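Local coordinates for protein eukaryotic Translation Initiation 4E (Schistosoma mansoni, PDB 3HXI) that binds the 7-methylguanosine cap of mRNA, probably to start translation, and is the target of inhibitory 4E-binding proteins, at residues K156-P169 and C183-I189. Residues are numbered along the deposited sequence; the frame is centred on the assembly and turned at random.
Sequences KERLELEDTIYFQP and CTGKYEI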
loop_
_atom_site.group_PDB
_atom_site.type_symbol
_atom_site.label_atom_id
_atom_site.label_comp_id
_atom_site.label_asym_id
_atom_site.label_seq_id
_atom_site.Cartn_x
_atom_site.Cartn_y
_atom_site.Cartn_z
ATOM N N LYS A 156 -5.948 7.361 7.614
ATOM C CA LYS A 156 -7.224 7.149 8.306
ATOM C C LYS A 156 -8.287 8.070 7.750
ATOM O O LYS A 156 -9.441 7.666 7.564
ATOM C CB LYS A 156 -7.112 7.362 9.822
ATOM C CG LYS A 156 -6.172 6.412 10.514
ATOM C CD LYS A 156 -6.497 6.271 11.999
ATOM C CE LYS A 156 -7.646 5.295 12.239
ATOM N NZ LYS A 156 -8.148 5.445 13.628
ATOM N N GLU A 157 -7.893 9.309 7.471
ATOM C CA GLU A 157 -8.819 10.295 6.905
ATOM C C GLU A 157 -9.309 9.829 5.552
ATOM O O GLU A 157 -10.508 9.732 5.328
ATOM C CB GLU A 157 -8.157 11.660 6.792
ATOM C CG GLU A 157 -7.963 12.344 8.135
ATOM C CD GLU A 157 -7.012 13.534 8.076
ATOM O OE1 GLU A 157 -6.413 13.783 7.004
ATOM O OE2 GLU A 157 -6.856 14.219 9.115
ATOM N N ARG A 158 -8.376 9.484 4.669
ATOM C CA ARG A 158 -8.735 9.178 3.295
ATOM C C ARG A 158 -9.509 7.870 3.190
ATOM O O ARG A 158 -10.404 7.741 2.351
ATOM C CB ARG A 158 -7.500 9.159 2.381
ATOM C CG ARG A 158 -6.864 10.520 2.152
ATOM C CD ARG A 158 -7.705 11.452 1.268
ATOM N NE ARG A 158 -6.965 12.699 1.052
ATOM C CZ ARG A 158 -6.916 13.733 1.904
ATOM N NH1 ARG A 158 -7.585 13.721 3.058
ATOM N NH2 ARG A 158 -6.183 14.794 1.599
ATOM N N LEU A 159 -9.179 6.914 4.058
ATOM C CA LEU A 159 -9.858 5.619 4.060
ATOM C C LEU A 159 -11.089 5.581 4.961
ATOM O O LEU A 159 -11.806 4.582 4.986
ATOM C CB LEU A 159 -8.883 4.497 4.370
ATOM C CG LEU A 159 -8.040 3.979 3.199
ATOM C CD1 LEU A 159 -7.239 5.090 2.471
ATOM C CD2 LEU A 159 -7.101 2.902 3.702
ATOM N N GLU A 160 -11.340 6.697 5.661
ATOM C CA GLU A 160 -12.497 6.850 6.549
ATOM C C GLU A 160 -12.510 5.714 7.582
ATOM O O GLU A 160 -13.536 5.068 7.825
ATOM C CB GLU A 160 -13.814 6.922 5.748
ATOM C CG GLU A 160 -13.789 7.971 4.619
ATOM C CD GLU A 160 -15.137 8.181 3.934
ATOM O OE1 GLU A 160 -16.099 7.441 4.216
ATOM O OE2 GLU A 160 -15.238 9.111 3.104
ATOM N N LEU A 161 -11.340 5.482 8.175
ATOM C CA LEU A 161 -11.145 4.397 9.126
ATOM C C LEU A 161 -11.536 4.787 10.537
ATOM O O LEU A 161 -11.266 5.895 10.992
ATOM C CB LEU A 161 -9.688 3.940 9.145
ATOM C CG LEU A 161 -9.037 3.488 7.846
ATOM C CD1 LEU A 161 -7.596 3.058 8.123
ATOM C CD2 LEU A 161 -9.804 2.337 7.177
ATOM N N GLU A 162 -12.142 3.835 11.233
ATOM C CA GLU A 162 -12.578 4.064 12.596
ATOM C C GLU A 162 -11.700 3.332 13.602
ATOM O O GLU A 162 -11.294 3.913 14.610
ATOM C CB GLU A 162 -14.061 3.709 12.724
ATOM C CG GLU A 162 -14.939 4.879 12.259
ATOM C CD GLU A 162 -16.386 4.511 12.071
ATOM O OE1 GLU A 162 -16.975 3.912 12.996
ATOM O OE2 GLU A 162 -16.939 4.828 10.995
ATOM N N ASP A 163 -11.381 2.079 13.305
ATOM C CA ASP A 163 -10.580 1.258 14.188
ATOM C C ASP A 163 -9.126 1.707 14.185
ATOM O O ASP A 163 -8.646 2.304 13.205
ATOM C CB ASP A 163 -10.665 -0.210 13.783
ATOM C CG ASP A 163 -12.037 -0.788 13.995
ATOM O OD1 ASP A 163 -12.917 -0.046 14.450
ATOM O OD2 ASP A 163 -12.226 -1.980 13.734
ATOM N N THR A 164 -8.446 1.390 15.284
ATOM C CA THR A 164 -7.041 1.713 15.461
ATOM C C THR A 164 -6.182 1.078 14.380
ATOM O O THR A 164 -6.347 -0.119 14.049
ATOM C CB THR A 164 -6.543 1.207 16.828
ATOM O OG1 THR A 164 -7.310 1.830 17.854
ATOM C CG2 THR A 164 -5.053 1.518 17.031
ATOM N N ILE A 165 -5.272 1.876 13.841
ATOM C CA ILE A 165 -4.234 1.357 12.938
ATOM C C ILE A 165 -2.879 1.284 13.653
ATOM O O ILE A 165 -2.613 2.083 14.540
ATOM C CB ILE A 165 -4.135 2.164 11.621
ATOM C CG1 ILE A 165 -3.754 3.638 11.855
ATOM C CG2 ILE A 165 -5.446 2.052 10.824
ATOM C CD1 ILE A 165 -3.373 4.374 10.554
ATOM N N TYR A 166 -2.034 0.350 13.219
ATOM C CA TYR A 166 -0.826 -0.059 13.936
ATOM C C TYR A 166 0.421 0.091 13.077
ATOM O O TYR A 166 0.446 -0.361 11.923
ATOM C CB TYR A 166 -0.951 -1.523 14.371
ATOM C CG TYR A 166 -2.187 -1.789 15.222
ATOM C CD1 TYR A 166 -2.202 -1.473 16.593
ATOM C CD2 TYR A 166 -3.349 -2.328 14.649
ATOM C CE1 TYR A 166 -3.344 -1.712 17.375
ATOM C CE2 TYR A 166 -4.491 -2.565 15.421
ATOM C CZ TYR A 166 -4.480 -2.251 16.774
ATOM O OH TYR A 166 -5.608 -2.492 17.514
ATOM N N PHE A 167 1.458 0.728 13.628
ATOM C CA PHE A 167 2.738 0.829 12.909
ATOM C C PHE A 167 3.743 -0.211 13.419
ATOM O O PHE A 167 4.164 -0.171 14.581
ATOM C CB PHE A 167 3.353 2.237 12.988
ATOM C CG PHE A 167 4.579 2.388 12.131
ATOM C CD1 PHE A 167 4.449 2.596 10.760
ATOM C CD2 PHE A 167 5.842 2.274 12.671
ATOM C CE1 PHE A 167 5.573 2.692 9.931
ATOM C CE2 PHE A 167 6.970 2.386 11.853
ATOM C CZ PHE A 167 6.823 2.584 10.473
ATOM N N GLN A 168 4.120 -1.119 12.525
ATOM C CA GLN A 168 4.918 -2.299 12.862
ATOM C C GLN A 168 6.204 -2.265 12.070
ATOM O O GLN A 168 6.184 -2.394 10.843
ATOM C CB GLN A 168 4.146 -3.588 12.545
ATOM C CG GLN A 168 2.793 -3.612 13.176
ATOM C CD GLN A 168 1.952 -4.789 12.740
ATOM O OE1 GLN A 168 2.192 -5.402 11.685
ATOM N NE2 GLN A 168 0.957 -5.123 13.565
ATOM N N PRO A 169 7.337 -2.083 12.773
ATOM C CA PRO A 169 8.625 -2.132 12.128
ATOM C C PRO A 169 8.832 -3.497 11.501
ATOM O O PRO A 169 8.248 -4.493 11.964
ATOM C CB PRO A 169 9.611 -1.925 13.291
ATOM C CG PRO A 169 8.820 -1.202 14.328
ATOM C CD PRO A 169 7.459 -1.848 14.219
ATOM N N CYS A 183 -2.341 -8.010 18.315
ATOM C CA CYS A 183 -2.119 -6.986 17.295
ATOM C C CYS A 183 -1.815 -5.614 17.931
ATOM O O CYS A 183 -2.685 -4.943 18.503
ATOM C CB CYS A 183 -3.310 -6.925 16.344
ATOM S SG CYS A 183 -3.023 -5.971 14.877
ATOM N N THR A 184 -0.560 -5.207 17.811
ATOM C CA THR A 184 -0.084 -3.996 18.452
ATOM C C THR A 184 0.903 -3.309 17.518
ATOM O O THR A 184 1.258 -3.855 16.469
ATOM C CB THR A 184 0.563 -4.326 19.817
ATOM O OG1 THR A 184 0.769 -3.117 20.572
ATOM C CG2 THR A 184 1.874 -5.078 19.638
ATOM N N GLY A 185 1.328 -2.111 17.878
ATOM C CA GLY A 185 2.335 -1.430 17.092
ATOM C C GLY A 185 3.211 -0.510 17.917
ATOM O O GLY A 185 2.837 -0.089 19.021
ATOM N N LYS A 186 4.379 -0.213 17.369
ATOM C CA LYS A 186 5.258 0.826 17.890
ATOM C C LYS A 186 4.523 2.151 18.034
ATOM O O LYS A 186 4.743 2.876 19.004
ATOM C CB LYS A 186 6.463 0.982 16.969
ATOM C CG LYS A 186 7.421 2.093 17.376
ATOM C CD LYS A 186 8.639 2.071 16.510
ATOM C CE LYS A 186 9.658 3.073 17.067
ATOM N NZ LYS A 186 10.916 2.974 16.335
ATOM N N TYR A 187 3.656 2.462 17.068
ATOM C CA TYR A 187 2.778 3.621 17.124
ATOM C C TYR A 187 1.377 3.116 16.819
ATOM O O TYR A 187 1.231 2.104 16.118
ATOM C CB TYR A 187 3.164 4.661 16.073
ATOM C CG TYR A 187 4.628 5.080 16.086
ATOM C CD1 TYR A 187 5.209 5.664 17.217
ATOM C CD2 TYR A 187 5.408 4.936 14.946
ATOM C CE1 TYR A 187 6.561 6.036 17.219
ATOM C CE2 TYR A 187 6.747 5.329 14.926
ATOM C CZ TYR A 187 7.315 5.879 16.058
ATOM O OH TYR A 187 8.638 6.245 16.008
ATOM N N GLU A 188 0.366 3.795 17.320
ATOM C CA GLU A 188 -1.020 3.449 17.081
ATOM C C GLU A 188 -1.862 4.696 16.943
ATOM O O GLU A 188 -1.644 5.619 17.638
ATOM C CB GLU A 188 -1.558 2.657 18.252
ATOM C CG GLU A 188 -0.844 1.363 18.509
ATOM C CD GLU A 188 -1.550 0.485 19.512
ATOM O OE1 GLU A 188 -2.490 0.930 20.130
ATOM O OE2 GLU A 188 -1.125 -0.630 19.691
ATOM N N ILE A 189 -2.804 4.716 16.027
ATOM C CA ILE A 189 -3.727 5.840 15.953
ATOM C C ILE A 189 -5.066 5.496 15.354
ATOM O O ILE A 189 -5.151 4.509 14.692
ATOM C CB ILE A 189 -3.152 7.046 15.233
ATOM C CG1 ILE A 189 -2.924 6.789 13.789
ATOM C CG2 ILE A 189 -1.809 7.408 15.752
ATOM C CD1 ILE A 189 -1.881 7.601 13.343
#
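At one margin of the curved antiparallel sheet of the eIF4E fold, the C-terminal tail 183-189 pairs with 165-167, whose other side bonds to strand 84-89. I165 and I189 exchange two backbone bonds, I165 N to I189 O at 2.8 Å and I189 N to I165 O at 3.0 Å; F167 N to Y187 O, at 2.9 Å, continues the pairing. K156, from the last turn of helix 145-159, adds a weak bond from NZ to I189 O. On the helix-facing side, F167 and Y187 run side by side, their ring planes 32° apart and F167 CD2 to Y187 CD2 at 3.5 Å; helix residues I148 and L149 touch them. Toward the C-terminus, I165 CG1 meets I189 CG1 at 3.8 Å. Across the sheet, the Y166 ring has C183 O over one face and, at its edge, the E188 carboxylate, almost perpendicular, with OE2 in the ring plane 3.4 Å from CE1. T184 OG1 is hydrogen-bonded to the same OE2. Q168, extended beyond CG, gives its amide to two neighbours: OE1 accepts from R85, and NE2 donates to T184 O at 3.2 Å. C183 SG sits obliquely over Y166, 4.1 Å from the ring centroid.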